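Local coordinates for protein platelet aggregation factor Sm-hPAF (Streptococcus mitis, PDB 4GWI) that binds fucosylated glycans such as Lewis y through its F-type lectin domain, within a cholesterol-dependent cytolysin that probably forms pores in host membranes, at residues T47-N50 and F51-N54; V127-T131 and K132-L136. The protein carries 2 engineered substitutions. One frame throughout, in Å; residues are numbered along the deposited sequence.

How the interactions relate
Both contacts are local, within continuous stretches of chain at the sugar-binding end of the F-type lectin domain. Interaction 1 is mainly polar: a loop ahead of strand 56-61 bonds one side chain to the fucose, sets a phenyl edge beside it, and holds its own bend with hydrogen bonds and a water; His48 and Thr49 are buried, Phe51 exposed. Interaction 2 is apolar where strand 124-129 ends, with buried leucine and valine side chains, and gives way to two partly exposed threonines, one of which bonds to the backbone of the bend. The loops meet through two probable hydrogen bonds, between Thr49 OG1 and Leu136 N (2.9 Å) and between Asp53 OD1 and Asn133 N (2.8 Å).

Interaction 1 of 2, residues T47-N50 and F51-N54; sequences THTN and FEDN. With FUC (alpha-L-fucopyranose), chain B.
The fucose pocket of the F-type lectin fold is walled in part by the loop 47-54, in which His48 and Phe51 approach each other and both reach alpha-L-fucopyranose. His48 NE2 makes a hydrogen bond of 2.6 Å to fucose O4, nearly straight at 169°, with O4 at the imidazole edge and in the ring plane. On the other side of the ring, His48 ND1 donates to Thr49 O at 2.7 Å, again almost in the ring plane, so the two bonds together fix the rotation of the imidazole. His25 meets this ring edge-to-face, and with Tyr41 its plane is close to perpendicular, while Arg75 and Arg83 bind the sugar from other parts of the pocket.

Phe51 CE2 comes to 4.4 Å from His48 CE1, a loose approach near the plane of the imidazole. The phenyl edge faces the sugar, with CZ 3.9 Å from fucose O3 and that oxygen in the ring plane; this is an edge contact, with the ring face not laid on the sugar.

Beyond the pocket the chain bends back on itself. Thr49 OG1 donates to Asn50 O at 2.9 Å, tying the side chain to the carbonyl of the following residue. Glu52 CG lies between its own backbone N and carbonyl carbon (chi1 65°), which turns the side chain back toward Thr49, and it crosses that of Thr49 at about a right angle. OE2 sits 3.7 Å from Thr49 CB and is hydrogen-bonded to the hydroxyls of Ser21 and Ser22. The other carboxylate oxygen, Glu52 OE1, accepts from a water at 2.8 Å, and that water in turn accepts from Asn50 ND2.

Interaction 2 of 2, residues V127-T131 and K132-L136; sequences VELKT and KNTPL
With CG anti to the backbone N (chi1 173°), Leu136 sends its branch toward Val127 while its CB meets Leu129, whose CG instead stands anti to its carbonyl carbon (chi1 -65°); the contact lies where the chain reverses after strand 124-129 of the five-stranded antiparallel sheet of this F-type lectin domain. Segments 127-131 and 132-136 form a loop whose returning limb lies against the end of the strand. The leucine side chains approach at a slant, with Leu129 CD1 at 3.9 Å from Leu136 CB, and Leu136 CD1 turned back to the same distance from Leu129 CD2. Two residues earlier on the strand, Val127 crosses Leu136 at about a right angle, its CG1 4.2 Å from Leu136 CD1, and Leu136 CD2 packs on the backbone at 3.6 Å from Val127 O. Phe87 of strand 87-92 touches both Val127 and Leu129, while Trp57 of strand 56-61 touches Leu136, so this buried apolar cluster joins the loop to the neighbouring strands.

Leu129 CD1 also reaches over the returning limb, lying 3.6 Å from Pro135 O and against the methyl of Thr134. Toward the bend two threonines meet, Thr131 OG1 lying 3.4 Å from Thr134 CB, their side chains inclined to each other. Thr134 places its methyl on the Leu129 side and its hydroxyl toward the bend, where OG1 donates to Lys132 O at 2.8 Å, approaching from above the carbonyl plane, 46° out of it.

Interaction 1 of 2, residues T47-N50 and F51-N54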
ATOM      1  N   THR A  47      -5.820  -7.830   1.637  1.00 14.86           N
ATOM      2  CA  THR A  47      -5.569  -7.773   3.108  1.00 14.09           C
ATOM      3  C   THR A  47      -6.818  -7.204   3.818  1.00 15.74           C
ATOM      4  O   THR A  47      -7.770  -6.726   3.163  1.00 15.60           O
ATOM      5  CB  THR A  47      -4.450  -6.766   3.407  1.00 15.04           C
ATOM      6  OG1 THR A  47      -4.837  -5.410   3.055  1.00 16.37           O
ATOM      7  CG2 THR A  47      -3.147  -7.006   2.579  1.00 15.29           C
ATOM      8  N   HIS A  48      -6.755  -7.258   5.169  1.00 15.91           N
ATOM      9  CA  HIS A  48      -7.890  -6.631   5.949  1.00 17.00           C
ATOM     10  C   HIS A  48      -7.438  -6.443   7.356  1.00 17.40           C
ATOM     11  O   HIS A  48      -6.963  -7.397   8.008  1.00 16.60           O
ATOM     12  CB  HIS A  48      -9.087  -7.669   5.945  1.00 16.26           C
ATOM     13  CG  HIS A  48     -10.432  -7.060   6.151  1.00 19.15           C
ATOM     14  ND1 HIS A  48     -10.762  -6.236   7.217  1.00 18.75           N
ATOM     15  CD2 HIS A  48     -11.584  -7.252   5.395  1.00 20.67           C
ATOM     16  CE1 HIS A  48     -12.091  -5.908   7.094  1.00 18.81           C
ATOM     17  NE2 HIS A  48     -12.587  -6.510   5.983  1.00 20.23           N
ATOM     18  N   THR A  49      -7.543  -5.190   7.838  1.00 16.99           N
ATOM     19  CA  THR A  49      -7.278  -4.964   9.264  1.00 16.47           C
ATOM     20  C   THR A  49      -8.627  -4.962  10.048  1.00 17.75           C
ATOM     21  O   THR A  49      -9.705  -5.115   9.446  1.00 18.27           O
ATOM     22  CB  THR A  49      -6.638  -3.613   9.523  1.00 17.34           C
ATOM     23  OG1 THR A  49      -7.538  -2.549   9.163  1.00 19.01           O
ATOM     24  CG2 THR A  49      -5.355  -3.348   8.613  1.00 17.24           C
ATOM     25  N   ASN A  50      -8.486  -4.802  11.370  1.00 18.83           N
ATOM     26  CA  ASN A  50      -9.730  -4.567  12.107  1.00 18.22           C
ATOM     27  C   ASN A  50     -10.322  -3.237  11.645  1.00 20.75           C
ATOM     28  O   ASN A  50      -9.687  -2.374  11.086  1.00 20.75           O
ATOM     29  CB  ASN A  50      -9.371  -4.456  13.570  1.00 17.22           C
ATOM     30  CG  ASN A  50      -8.865  -5.762  14.177  1.00 19.52           C
ATOM     31  OD1 ASN A  50      -9.205  -6.843  13.705  1.00 22.65           O
ATOM     32  ND2 ASN A  50      -8.215  -5.650  15.341  1.00 21.43           N
ATOM     33  N   PHE A  51     -11.604  -3.070  11.995  1.00 20.08           N
ATOM     34  CA  PHE A  51     -12.207  -1.726  11.953  1.00 21.92           C
ATOM     35  C   PHE A  51     -11.596  -0.996  13.113  1.00 23.50           C
ATOM     36  O   PHE A  51     -11.728  -1.425  14.311  1.00 26.88           O
ATOM     37  CB  PHE A  51     -13.730  -1.806  12.205  1.00 21.10           C
ATOM     38  CG  PHE A  51     -14.547  -2.239  11.058  1.00 24.65           C
ATOM     39  CD1 PHE A  51     -15.419  -1.314  10.347  1.00 26.80           C
ATOM     40  CD2 PHE A  51     -14.535  -3.567  10.661  1.00 27.82           C
ATOM     41  CE1 PHE A  51     -16.158  -1.765   9.273  1.00 28.08           C
ATOM     42  CE2 PHE A  51     -15.234  -3.986   9.547  1.00 31.06           C
ATOM     43  CZ  PHE A  51     -16.079  -3.096   8.848  1.00 31.11           C
ATOM     44  N   GLU A  52     -10.828   0.055  12.852  1.00 21.22           N
ATOM     45  CA  GLU A  52     -10.075   0.730  13.907  1.00 20.94           C
ATOM     46  C   GLU A  52      -9.753   2.113  13.410  1.00 23.60           C
ATOM     47  O   GLU A  52      -9.975   2.436  12.210  1.00 25.61           O
ATOM     48  CB  GLU A  52      -8.819  -0.033  14.302  1.00 21.74           C
ATOM     49  CG  GLU A  52      -7.763  -0.114  13.116  1.00 23.00           C
ATOM     50  CD  GLU A  52      -6.601  -0.970  13.539  1.00 31.47           C
ATOM     51  OE1 GLU A  52      -6.162  -0.997  14.737  1.00 34.55           O
ATOM     52  OE2 GLU A  52      -6.109  -1.670  12.637  1.00 33.32           O
ATOM     53  N   ASP A  53      -9.251   2.946  14.319  1.00 25.26           N
ATOM     54  CA  ASP A  53      -8.781   4.263  13.882  1.00 26.62           C
ATOM     55  C   ASP A  53      -7.376   4.228  13.313  1.00 24.85           C
ATOM     56  O   ASP A  53      -6.490   3.554  13.838  1.00 23.64           O
ATOM     57  CB  ASP A  53      -8.769   5.202  15.099  1.00 29.38           C
ATOM     58  CG  ASP A  53     -10.212   5.440  15.657  1.00 31.09           C
ATOM     59  OD1 ASP A  53     -11.258   5.043  15.069  1.00 29.96           O
ATOM     60  OD2 ASP A  53     -10.242   6.008  16.779  1.00 37.62           O
ATOM     61  N   ASN A  54      -7.216   4.965  12.197  1.00 27.13           N
ATOM     62  CA  ASN A  54      -5.875   5.128  11.631  1.00 23.79           C
ATOM     63  C   ASN A  54      -5.188   3.757  11.331  1.00 21.66           C
ATOM     64  O   ASN A  54      -4.033   3.570  11.638  1.00 25.13           O
ATOM     65  CB  ASN A  54      -4.955   5.934  12.603  1.00 27.68           C
ATOM     66  CG  ASN A  54      -5.540   7.326  12.877  1.00 36.18           C
ATOM     67  OD1 ASN A  54      -6.113   7.980  12.005  1.00 37.71           O
ATOM     68  ND2 ASN A  54      -5.567   7.672  14.131  1.00 42.36           N
TER
HETATM   69  C1  FUC B   3     -17.724  -7.896   3.298  1.00 35.86           C
HETATM   70  C2  FUC B   3     -17.722  -6.639   4.147  1.00 32.30           C
HETATM   71  C3  FUC B   3     -17.304  -6.936   5.554  1.00 28.49           C
HETATM   72  C4  FUC B   3     -15.919  -7.547   5.513  1.00 27.87           C
HETATM   73  C5  FUC B   3     -16.010  -8.786   4.648  1.00 29.73           C
HETATM   74  C6  FUC B   3     -14.688  -9.511   4.556  1.00 27.42           C
HETATM   75  O2  FUC B   3     -19.028  -6.085   4.147  1.00 36.06           O
HETATM   76  O3  FUC B   3     -17.295  -5.767   6.269  1.00 29.16           O
HETATM   77  O4  FUC B   3     -15.028  -6.599   4.988  1.00 24.88           O
HETATM   78  O5  FUC B   3     -16.447  -8.474   3.358  1.00 28.38           O
HETATM   79  O   HOH W   1      -7.484  -2.904  16.289  1.00 33.43           O

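Interaction 2 of 2, residues V127-T131 and K132-L136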
ATOM      1  N   VAL A 127       0.939   2.630   3.933  1.00 17.12           N
ATOM      2  CA  VAL A 127      -0.359   3.226   3.552  1.00 17.33           C
ATOM      3  C   VAL A 127      -1.019   3.435   4.910  1.00 18.69           C
ATOM      4  O   VAL A 127      -1.172   2.505   5.683  1.00 18.79           O
ATOM      5  CB  VAL A 127      -1.200   2.298   2.632  1.00 18.51           C
ATOM      6  CG1 VAL A 127      -2.596   2.925   2.364  1.00 19.39           C
ATOM      7  CG2 VAL A 127      -0.392   2.000   1.359  1.00 20.71           C
ATOM      8  N   GLU A 128      -1.501   4.666   5.134  1.00 20.38           N
ATOM      9  CA  GLU A 128      -2.107   5.006   6.491  1.00 19.63           C
ATOM     10  C   GLU A 128      -3.472   5.620   6.225  1.00 19.56           C
ATOM     11  O   GLU A 128      -3.571   6.682   5.598  1.00 20.97           O
ATOM     12  CB  GLU A 128      -1.276   6.108   7.170  1.00 23.24           C
ATOM     13  CG  GLU A 128       0.074   5.636   7.581  1.00 26.43           C
ATOM     14  CD  GLU A 128       0.930   6.710   8.317  1.00 35.19           C
ATOM     15  OE1 GLU A 128       0.563   7.899   8.283  1.00 30.96           O
ATOM     16  OE2 GLU A 128       1.985   6.309   8.881  1.00 36.22           O
ATOM     17  N   LEU A 129      -4.517   4.980   6.764  1.00 18.11           N
ATOM     18  CA  LEU A 129      -5.849   5.621   6.719  1.00 20.50           C
ATOM     19  C   LEU A 129      -5.915   6.713   7.779  1.00 22.54           C
ATOM     20  O   LEU A 129      -5.300   6.570   8.799  1.00 23.89           O
ATOM     21  CB  LEU A 129      -6.989   4.643   6.955  1.00 21.20           C
ATOM     22  CG  LEU A 129      -7.181   3.560   5.905  1.00 21.16           C
ATOM     23  CD1 LEU A 129      -8.438   2.726   6.217  1.00 20.72           C
ATOM     24  CD2 LEU A 129      -7.176   4.104   4.476  1.00 22.07           C
ATOM     25  N   LYS A 130      -6.677   7.785   7.445  1.00 22.94           N
ATOM     26  CA  LYS A 130      -6.798   8.891   8.428  1.00 25.01           C
ATOM     27  C   LYS A 130      -8.200   8.924   9.020  1.00 32.46           C
ATOM     28  O   LYS A 130      -8.537   9.859   9.773  1.00 33.14           O
ATOM     29  CB  LYS A 130      -6.452  10.218   7.767  1.00 25.46           C
ATOM     30  CG  LYS A 130      -4.909  10.196   7.547  1.00 27.56           C
ATOM     31  CD  LYS A 130      -4.506  11.271   6.549  1.00 38.86           C
ATOM     32  CE  LYS A 130      -5.115  12.628   6.856  1.00 59.55           C
ATOM     33  NZ  LYS A 130      -4.331  13.369   7.893  1.00 63.89           N
ATOM     34  N   THR A 131      -9.012   7.927   8.742  1.00 27.21           N
ATOM     35  CA  THR A 131     -10.422   7.881   9.145  1.00 29.99           C
ATOM     36  C   THR A 131     -10.636   6.982  10.390  1.00 31.17           C
ATOM     37  O   THR A 131      -9.807   6.132  10.792  1.00 30.23           O
ATOM     38  CB  THR A 131     -11.242   7.331   8.000  1.00 29.61           C
ATOM     39  OG1 THR A 131     -10.619   6.016   7.673  1.00 32.66           O
ATOM     40  CG2 THR A 131     -11.270   8.314   6.797  1.00 32.03           C
ATOM     41  N   LYS A 132     -11.720   7.260  11.131  1.00 28.80           N
ATOM     42  CA  LYS A 132     -12.061   6.484  12.274  1.00 29.16           C
ATOM     43  C   LYS A 132     -12.817   5.256  11.876  1.00 23.63           C
ATOM     44  O   LYS A 132     -13.551   5.272  10.889  1.00 28.18           O
ATOM     45  CB  LYS A 132     -12.988   7.350  13.212  1.00 34.36           C
ATOM     46  CG  LYS A 132     -12.210   8.453  13.895  1.00 42.12           C
ATOM     47  CD  LYS A 132     -13.196   9.461  14.507  1.00 54.73           C
ATOM     48  CE  LYS A 132     -12.452  10.643  15.118  1.00 63.22           C
ATOM     49  NZ  LYS A 132     -11.209  10.152  15.793  1.00 74.84           N
ATOM     50  N   ASN A 133     -12.562   4.208  12.680  1.00 26.61           N
ATOM     51  CA  ASN A 133     -13.346   2.985  12.668  1.00 27.70           C
ATOM     52  C   ASN A 133     -13.566   2.418  11.273  1.00 25.46           C
ATOM     53  O   ASN A 133     -14.655   2.106  10.826  1.00 28.86           O
ATOM     54  CB  ASN A 133     -14.718   3.314  13.375  1.00 31.89           C
ATOM     55  CG  ASN A 133     -15.547   2.080  13.566  1.00 34.71           C
ATOM     56  OD1 ASN A 133     -16.736   2.043  13.179  1.00 43.82           O
ATOM     57  ND2 ASN A 133     -14.907   1.027  14.071  1.00 40.05           N
ATOM     58  N   THR A 134     -12.421   2.315  10.522  1.00 24.98           N
ATOM     59  CA  THR A 134     -12.452   1.880   9.106  1.00 22.98           C
ATOM     60  C   THR A 134     -11.282   0.852   8.919  1.00 21.39           C
ATOM     61  O   THR A 134     -10.216   1.062   9.417  1.00 23.86           O
ATOM     62  CB  THR A 134     -12.210   3.043   8.115  1.00 25.58           C
ATOM     63  OG1 THR A 134     -13.266   4.037   8.364  1.00 31.35           O
ATOM     64  CG2 THR A 134     -12.329   2.644   6.655  1.00 26.03           C
ATOM     65  N   PRO A 135     -11.568  -0.247   8.246  1.00 20.25           N
ATOM     66  CA  PRO A 135     -10.462  -1.241   8.008  1.00 18.51           C
ATOM     67  C   PRO A 135      -9.748  -0.886   6.725  1.00 18.70           C
ATOM     68  O   PRO A 135     -10.326  -0.329   5.803  1.00 20.08           O
ATOM     69  CB  PRO A 135     -11.184  -2.595   7.809  1.00 19.36           C
ATOM     70  CG  PRO A 135     -12.582  -2.222   7.367  1.00 23.96           C
ATOM     71  CD  PRO A 135     -12.863  -0.761   7.729  1.00 21.94           C
ATOM     72  N   LEU A 136      -8.442  -1.214   6.714  1.00 17.50           N
ATOM     73  CA  LEU A 136      -7.629  -1.022   5.481  1.00 17.53           C
ATOM     74  C   LEU A 136      -7.546  -2.419   4.789  1.00 17.05           C
ATOM     75  O   LEU A 136      -7.071  -3.383   5.373  1.00 17.48           O
ATOM     76  CB  LEU A 136      -6.249  -0.468   5.873  1.00 17.83           C
ATOM     77  CG  LEU A 136      -5.240  -0.388   4.682  1.00 17.12           C
ATOM     78  CD1 LEU A 136      -5.768   0.531   3.569  1.00 19.14           C
ATOM     79  CD2 LEU A 136      -3.908   0.132   5.327  1.00 17.83           C
TER